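Side-chain contacts in SufC protein (Thermus thermophilus, PDB 2D2E), which probably binds and hydrolyses ATP as a cytoplasmic ABC-type ATPase of the Suf system, which is associated with iron-sulfur cluster assembly: residues A[208-213]-A[226-231]; A[177-182]-A[202-207]. All coordinates share one frame; numbering follows the deposited sequence. Where two conformers were deposited one is given.

Contact 1 (A[208-213]-A[226-231])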
ATOM      1  N   TYR A 208      -5.086   5.898  13.637  1.00 14.51           N
ATOM      2  CA  TYR A 208      -6.283   5.939  12.791  1.00 15.06           C
ATOM      3  C   TYR A 208      -6.542   4.582  12.131  1.00 18.59           C
ATOM      4  O   TYR A 208      -7.683   4.236  11.864  1.00 15.91           O
ATOM      5  CB  TYR A 208      -6.194   7.029  11.681  1.00 13.26           C
ATOM      6  CG  TYR A 208      -5.617   8.327  12.154  1.00 13.58           C
ATOM      7  CD1 TYR A 208      -4.511   8.890  11.527  1.00 14.40           C
ATOM      8  CD2 TYR A 208      -6.145   8.983  13.276  1.00 21.98           C
ATOM      9  CE1 TYR A 208      -3.923  10.069  12.016  1.00 22.54           C
ATOM     10  CE2 TYR A 208      -5.567  10.166  13.762  1.00 23.50           C
ATOM     11  CZ  TYR A 208      -4.457  10.696  13.129  1.00 23.67           C
ATOM     12  OH  TYR A 208      -3.863  11.849  13.620  1.00 27.46           O
ATOM     13  N   ILE A 209      -5.470   3.823  11.884  1.00 15.82           N
ATOM     14  CA  ILE A 209      -5.575   2.484  11.297  1.00 15.77           C
ATOM     15  C   ILE A 209      -4.959   1.561  12.338  1.00 17.76           C
ATOM     16  O   ILE A 209      -3.740   1.445  12.400  1.00 15.49           O
ATOM     17  CB  ILE A 209      -4.716   2.308  10.003  1.00 16.79           C
ATOM     18  CG1 ILE A 209      -5.019   3.406   8.992  1.00 14.14           C
ATOM     19  CG2 ILE A 209      -4.996   0.939   9.391  1.00 17.15           C
ATOM     20  CD1 ILE A 209      -4.202   3.314   7.677  1.00 14.84           C
ATOM     21  N   GLN A 210      -5.780   0.903  13.147  1.00 15.69           N
ATOM     22  CA  GLN A 210      -5.240   0.008  14.159  1.00 15.68           C
ATOM     23  C   GLN A 210      -4.696  -1.270  13.485  1.00 13.21           C
ATOM     24  O   GLN A 210      -5.445  -2.004  12.848  1.00 13.27           O
ATOM     25  CB  GLN A 210      -6.337  -0.357  15.149  1.00 22.05           C
ATOM     26  CG  GLN A 210      -5.887  -1.415  16.139  1.00 37.84           C
ATOM     27  CD  GLN A 210      -6.683  -1.404  17.429  1.00 43.33           C
ATOM     28  OE1 GLN A 210      -7.358  -0.422  17.742  1.00 47.03           O
ATOM     29  NE2 GLN A 210      -6.606  -2.470  18.206  1.00 40.00           N
ATOM     30  N   PRO A 211      -3.391  -1.552  13.626  1.00 11.56           N
ATOM     31  CA  PRO A 211      -2.816  -2.747  13.006  1.00 10.78           C
ATOM     32  C   PRO A 211      -2.962  -4.020  13.848  1.00 13.47           C
ATOM     33  O   PRO A 211      -2.946  -3.965  15.087  1.00 13.13           O
ATOM     34  CB  PRO A 211      -1.345  -2.370  12.823  1.00 11.41           C
ATOM     35  CG  PRO A 211      -1.073  -1.532  14.064  1.00 11.05           C
ATOM     36  CD  PRO A 211      -2.339  -0.665  14.173  1.00 12.52           C
ATOM     37  N   ASP A 212      -3.121  -5.143  13.169  1.00 11.42           N
ATOM     38  CA  ASP A 212      -3.207  -6.439  13.834  1.00 11.25           C
ATOM     39  C   ASP A 212      -1.808  -6.877  14.241  1.00 16.06           C
ATOM     40  O   ASP A 212      -1.630  -7.620  15.212  1.00 16.13           O
ATOM     41  CB  ASP A 212      -3.811  -7.470  12.887  1.00 14.57           C
ATOM     42  CG  ASP A 212      -5.219  -7.130  12.521  1.00 19.42           C
ATOM     43  OD1 ASP A 212      -6.081  -7.083  13.437  1.00 19.21           O
ATOM     44  OD2 ASP A 212      -5.473  -6.885  11.336  1.00 11.91           O
ATOM     45  N   LYS A 213      -0.804  -6.404  13.503  1.00 12.98           N
ATOM     46  CA  LYS A 213       0.593  -6.760  13.777  1.00 10.28           C
ATOM     47  C   LYS A 213       1.488  -5.638  13.260  1.00 11.43           C
ATOM     48  O   LYS A 213       1.158  -4.981  12.265  1.00 12.11           O
ATOM     49  CB  LYS A 213       0.957  -8.084  13.075  1.00 10.49           C
ATOM     50  CG  LYS A 213       2.371  -8.615  13.397  1.00 16.56           C
ATOM     51  CD  LYS A 213       2.514 -10.045  12.871  1.00 16.49           C
ATOM     52  CE  LYS A 213       3.873 -10.666  13.146  1.00 23.43           C
ATOM     53  NZ  LYS A 213       3.883 -12.098  12.657  1.00 22.70           N
ATOM     54  N   GLY A 226       5.255  -7.323  16.809  1.00 11.74           N
ATOM     55  CA  GLY A 226       4.393  -7.248  17.979  1.00 16.92           C
ATOM     56  C   GLY A 226       3.035  -6.685  17.641  1.00 15.69           C
ATOM     57  O   GLY A 226       2.685  -6.579  16.461  1.00 15.65           O
ATOM     58  N   GLY A 227       2.253  -6.349  18.665  1.00 14.19           N
ATOM     59  CA  GLY A 227       0.955  -5.748  18.417  1.00 13.92           C
ATOM     60  C   GLY A 227       1.128  -4.238  18.330  1.00 14.48           C
ATOM     61  O   GLY A 227       2.268  -3.732  18.248  1.00 14.12           O
ATOM     62  N   PRO A 228       0.025  -3.477  18.344  1.00 16.68           N
ATOM     63  CA  PRO A 228       0.048  -2.015  18.268  1.00 15.77           C
ATOM     64  C   PRO A 228       0.919  -1.382  19.360  1.00 16.55           C
ATOM     65  O   PRO A 228       1.478  -0.291  19.174  1.00 14.45           O
ATOM     66  CB  PRO A 228      -1.422  -1.628  18.443  1.00 19.05           C
ATOM     67  CG  PRO A 228      -2.167  -2.823  17.951  1.00 17.84           C
ATOM     68  CD  PRO A 228      -1.354  -3.991  18.431  1.00 18.36           C
ATOM     69  N   GLU A 229       1.022  -2.064  20.504  1.00 15.07           N
ATOM     70  CA  GLU A 229       1.810  -1.543  21.611  1.00 18.20           C
ATOM     71  C   GLU A 229       3.267  -1.340  21.217  1.00 16.81           C
ATOM     72  O   GLU A 229       3.944  -0.460  21.755  1.00 16.99           O
ATOM     73  CB  GLU A 229       1.738  -2.486  22.824  1.00 21.83           C
ATOM     74  CG  GLU A 229       2.374  -3.845  22.575  1.00 19.66           C
ATOM     75  CD  GLU A 229       1.379  -4.892  22.095  1.00 26.36           C
ATOM     76  OE1 GLU A 229       0.311  -4.536  21.555  1.00 22.01           O
ATOM     77  OE2 GLU A 229       1.669  -6.097  22.260  1.00 35.02           O
ATOM     78  N   LEU A 230       3.755  -2.159  20.287  1.00 13.18           N
ATOM     79  CA  LEU A 230       5.145  -2.029  19.845  1.00 16.16           C
ATOM     80  C   LEU A 230       5.330  -0.710  19.111  1.00 13.14           C
ATOM     81  O   LEU A 230       6.329  -0.024  19.300  1.00 15.60           O
ATOM     82  CB  LEU A 230       5.545  -3.188  18.933  1.00 14.01           C
ATOM     83  CG  LEU A 230       6.946  -3.118  18.296  1.00 13.10           C
ATOM     84  CD1 LEU A 230       8.032  -2.933  19.386  1.00 15.81           C
ATOM     85  CD2 LEU A 230       7.194  -4.391  17.476  1.00 13.77           C
ATOM     86  N   ALA A 231       4.366  -0.334  18.271  1.00 14.13           N
ATOM     87  CA  ALA A 231       4.479   0.941  17.563  1.00 12.37           C
ATOM     88  C   ALA A 231       4.408   2.087  18.565  1.00 14.82           C
ATOM     89  O   ALA A 231       5.093   3.090  18.424  1.00 13.33           O
ATOM     90  CB  ALA A 231       3.347   1.083  16.535  1.00 11.72           C
TER
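The pyrrolidine rings of P211 and P228 are stacked face toward face but tilted by about 30°, with the CG corner of each puckered toward its partner. P211 CG and P228 CG come to 4.2 Å. The same face of P228 also carries the carbonyl of P211, whose O sits just past the CG corner at 3.2 Å from P228 CG, the tightest approach between the two segments. On the opposite face of P228, OE1 of the next residue, E229, comes back over the ring nitrogen, 3.4 Å from P228 N, brought there by the first two side-chain torsions of E229 together. At the outer edge Q210 brings its aliphatic CG to 4.4 Å from P228 CG.

Beyond the prolines the contact becomes a backbone one: the CA-H of K213 points at G226 O with the two heavy atoms 3.4 Å apart, bent to 135° at the hydrogen. K213 has its CG swung anti to the backbone N (chi1 -175°), which lets CG graze the same carbonyl oxygen before the extended chain runs on. This is the margin of the nucleotide-binding core of an ABC ATPase. Strands 213-218 and 221-226 make a hairpin at one side of the mixed sheet; G226 is bonded to V214 through the backbone, and K213 to A33 of strand 31-35. Just after the hairpin the chain turns into helix 228-237, its first turn marked by a 3.0 Å bond from L230 N to G227 O. D212, facing away from the helix, gives its OD2 to V31 N.

Contact 2 (A[177-182]-A[202-207]); sequences DALKVV and YQRILN
L179 is the wedge, its two methyls splitting over neighbouring residues of the loop. CD2 rests on the I205 side chain, 4.0 Å from I205 CD1, and L179 CB comes equally close to I205 CG1. The I205 chain, its CG1 anti to the backbone N (chi1 -165°), reaches toward the helix, where I205 CD1 touches both the L179 carbonyl, 3.9 Å from L179 O, and V182 CG1, at 4.3 Å. All of this is buried; the side-chain contacts are apolar, with no hydrogen bond between the segments.

Segment 202-207 follows strand 195-199 after two residues. Helix 176-189, which follows the probable D-loop of this ABC ATPase, thus packs on the turn that follows the probable H-loop.

The outer side is looser. R204, partly exposed, touches L179 CD1 only through CB and CG, the latter at 3.8 Å, the two side chains crossing at about a right angle; R204 was modelled in two conformers and its bent end leads away from the helix. On the loop's own side, buried Q203 donates through NE2 to OD1 of exposed N207 over 3.1 Å, nearly straight at 166° but coming from above the N207 carbonyl plane.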
ATOM      1  N   ASP A 177      -4.205  15.381   7.778  0.50 16.37           N
ATOM      2  CA  ASP A 177      -5.262  15.224   6.791  0.50 18.68           C
ATOM      3  C   ASP A 177      -4.961  14.078   5.837  0.50 17.33           C
ATOM      4  O   ASP A 177      -5.840  13.270   5.545  0.50 15.67           O
ATOM      5  CB  ASP A 177      -5.471  16.503   5.982  0.50 24.14           C
ATOM      6  CG  ASP A 177      -6.364  16.275   4.770  0.50 27.91           C
ATOM      7  OD1 ASP A 177      -5.832  16.146   3.649  0.50 30.82           O
ATOM      8  OD2 ASP A 177      -7.597  16.206   4.945  0.50 34.59           O
ATOM      9  N   ALA A 178      -3.723  14.010   5.352  1.00 13.48           N
ATOM     10  CA  ALA A 178      -3.329  12.957   4.421  1.00 13.37           C
ATOM     11  C   ALA A 178      -3.356  11.585   5.069  1.00 13.82           C
ATOM     12  O   ALA A 178      -3.755  10.625   4.434  1.00 13.72           O
ATOM     13  CB  ALA A 178      -1.940  13.228   3.841  1.00 13.60           C
ATOM     14  N   LEU A 179      -2.922  11.491   6.322  1.00 10.80           N
ATOM     15  CA  LEU A 179      -2.938  10.197   6.998  1.00 10.20           C
ATOM     16  C   LEU A 179      -4.372   9.743   7.213  1.00 13.25           C
ATOM     17  O   LEU A 179      -4.677   8.562   7.063  1.00 12.39           O
ATOM     18  CB  LEU A 179      -2.235  10.278   8.355  1.00 11.22           C
ATOM     19  CG  LEU A 179      -0.785  10.780   8.286  1.00 10.15           C
ATOM     20  CD1 LEU A 179      -0.234  10.928   9.705  1.00 14.17           C
ATOM     21  CD2 LEU A 179       0.067   9.800   7.471  1.00 11.97           C
ATOM     22  N   LYS A 180      -5.261  10.686   7.522  1.00 11.53           N
ATOM     23  CA  LYS A 180      -6.642  10.310   7.764  1.00 14.61           C
ATOM     24  C   LYS A 180      -7.363   9.852   6.499  1.00 14.34           C
ATOM     25  O   LYS A 180      -8.229   8.988   6.569  1.00 13.45           O
ATOM     26  CB  LYS A 180      -7.400  11.456   8.461  1.00 15.39           C
ATOM     27  CG  LYS A 180      -7.055  11.527   9.946  1.00 16.91           C
ATOM     28  CD  LYS A 180      -7.987  12.448  10.716  1.00 22.03           C
ATOM     29  CE  LYS A 180      -7.758  12.303  12.212  1.00 26.54           C
ATOM     30  NZ  LYS A 180      -8.556  13.288  12.981  1.00 30.46           N
ATOM     31  N   VAL A 181      -7.012  10.431   5.356  1.00 14.05           N
ATOM     32  CA  VAL A 181      -7.626  10.030   4.090  1.00 14.71           C
ATOM     33  C   VAL A 181      -7.268   8.570   3.812  1.00 14.20           C
ATOM     34  O   VAL A 181      -8.116   7.762   3.403  1.00 14.31           O
ATOM     35  CB  VAL A 181      -7.121  10.888   2.928  1.00 15.76           C
ATOM     36  CG1 VAL A 181      -7.356  10.164   1.612  1.00 23.29           C
ATOM     37  CG2 VAL A 181      -7.845  12.231   2.927  1.00 22.25           C
ATOM     38  N   VAL A 182      -5.995   8.232   3.991  1.00 12.57           N
ATOM     39  CA  VAL A 182      -5.594   6.855   3.759  1.00 11.48           C
ATOM     40  C   VAL A 182      -6.266   5.924   4.778  1.00 12.29           C
ATOM     41  O   VAL A 182      -6.709   4.839   4.430  1.00 11.03           O
ATOM     42  CB  VAL A 182      -4.052   6.738   3.780  1.00 13.18           C
ATOM     43  CG1 VAL A 182      -3.608   5.273   3.645  1.00 13.45           C
ATOM     44  CG2 VAL A 182      -3.491   7.536   2.609  1.00 13.78           C
ATOM     45  N   TYR A 202       6.681   7.203  11.077  1.00 10.63           N
ATOM     46  CA  TYR A 202       6.002   7.667  12.295  1.00 13.32           C
ATOM     47  C   TYR A 202       4.856   6.751  12.672  1.00 14.02           C
ATOM     48  O   TYR A 202       4.182   6.187  11.818  1.00 14.40           O
ATOM     49  CB  TYR A 202       5.395   9.061  12.092  1.00 14.22           C
ATOM     50  CG  TYR A 202       6.425  10.134  11.908  1.00 13.60           C
ATOM     51  CD1 TYR A 202       6.590  10.761  10.668  1.00 14.05           C
ATOM     52  CD2 TYR A 202       7.241  10.525  12.962  1.00 16.51           C
ATOM     53  CE1 TYR A 202       7.541  11.755  10.486  1.00 17.73           C
ATOM     54  CE2 TYR A 202       8.212  11.525  12.785  1.00 21.11           C
ATOM     55  CZ  TYR A 202       8.349  12.132  11.547  1.00 26.47           C
ATOM     56  OH  TYR A 202       9.282  13.128  11.370  1.00 29.35           O
ATOM     57  N   GLN A 203       4.608   6.639  13.966  1.00 12.99           N
ATOM     58  CA  GLN A 203       3.508   5.826  14.462  1.00 11.47           C
ATOM     59  C   GLN A 203       2.131   6.488  14.249  1.00 15.15           C
ATOM     60  O   GLN A 203       1.118   5.801  14.244  1.00 14.91           O
ATOM     61  CB  GLN A 203       3.687   5.608  15.978  1.00 13.82           C
ATOM     62  CG  GLN A 203       2.591   4.767  16.656  1.00 13.58           C
ATOM     63  CD  GLN A 203       1.386   5.564  17.180  1.00 13.89           C
ATOM     64  OE1 GLN A 203       1.386   6.790  17.217  1.00 18.06           O
ATOM     65  NE2 GLN A 203       0.363   4.845  17.583  1.00 18.55           N
ATOM     66  N   ARG A 204       2.115   7.810  14.066  0.50 13.67           N
ATOM     67  CA  ARG A 204       0.860   8.570  13.947  0.50 12.51           C
ATOM     68  C   ARG A 204      -0.313   7.925  13.223  0.50 11.48           C
ATOM     69  O   ARG A 204      -1.405   7.828  13.779  0.50 13.55           O
ATOM     70  CB  ARG A 204       1.115   9.951  13.327  0.50 12.29           C
ATOM     71  CG  ARG A 204      -0.062  10.929  13.499  0.50 17.78           C
ATOM     72  CD  ARG A 204      -0.380  11.161  14.985  0.50 21.52           C
ATOM     73  NE  ARG A 204       0.833  11.480  15.739  0.50 23.96           N
ATOM     74  CZ  ARG A 204       1.435  12.666  15.741  0.50 27.61           C
ATOM     75  NH1 ARG A 204       0.931  13.674  15.041  0.50 33.05           N
ATOM     76  NH2 ARG A 204       2.564  12.831  16.417  0.50 20.59           N
ATOM     77  N   ILE A 205      -0.105   7.488  11.987  1.00 11.61           N
ATOM     78  CA  ILE A 205      -1.216   6.899  11.235  1.00 10.70           C
ATOM     79  C   ILE A 205      -1.864   5.690  11.902  1.00 12.94           C
ATOM     80  O   ILE A 205      -3.047   5.382  11.649  1.00 12.62           O
ATOM     81  CB  ILE A 205      -0.768   6.563   9.780  1.00  9.62           C
ATOM     82  CG1 ILE A 205      -1.999   6.292   8.894  1.00  9.44           C
ATOM     83  CG2 ILE A 205       0.180   5.355   9.777  1.00 12.37           C
ATOM     84  CD1 ILE A 205      -1.648   6.145   7.403  1.00 12.40           C
ATOM     85  N   LEU A 206      -1.105   5.014  12.760  1.00 11.62           N
ATOM     86  CA  LEU A 206      -1.605   3.814  13.407  1.00 12.03           C
ATOM     87  C   LEU A 206      -2.619   4.085  14.504  1.00 13.75           C
ATOM     88  O   LEU A 206      -3.197   3.151  15.078  1.00 15.60           O
ATOM     89  CB  LEU A 206      -0.425   2.962  13.896  1.00 14.28           C
ATOM     90  CG  LEU A 206       0.528   2.627  12.746  1.00  8.37           C
ATOM     91  CD1 LEU A 206       1.708   1.799  13.268  1.00 10.40           C
ATOM     92  CD2 LEU A 206      -0.202   1.852  11.652  1.00 10.57           C
ATOM     93  N   ASN A 207      -2.832   5.363  14.790  1.00 13.10           N
ATOM     94  CA  ASN A 207      -3.861   5.745  15.754  1.00 13.71           C
ATOM     95  C   ASN A 207      -5.182   5.799  14.972  1.00 17.98           C
ATOM     96  O   ASN A 207      -6.271   5.740  15.568  1.00 20.75           O
ATOM     97  CB  ASN A 207      -3.552   7.110  16.351  1.00 15.67           C
ATOM     98  CG  ASN A 207      -2.343   7.074  17.258  1.00 16.70           C
ATOM     99  OD1 ASN A 207      -2.278   6.263  18.182  1.00 21.09           O
ATOM    100  ND2 ASN A 207      -1.379   7.938  16.996  1.00 22.01           N
TER

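In the fold
Contacts 1 and 2 run in series along the chain, their centres 13 Å apart, and meet through segments 202-207 and 208-213, which are continuous. At one end Y208 turns back to helix 176-189, its CE2 3.4 Å from K180 CE. In the middle P211 CD lies 4.0 Å from L206 O. The helix of contact 1 packs on the loop of contact 2 as well: A231 CB reaches L206 CD1 at 3.7 Å, and A231 O lies 3.5 Å from Q203 CG. Contact 2 is the one near the nucleotide site, with about 11 Å between the side chains of I205 and the ADP-binding K42; contact 1 lies away from it.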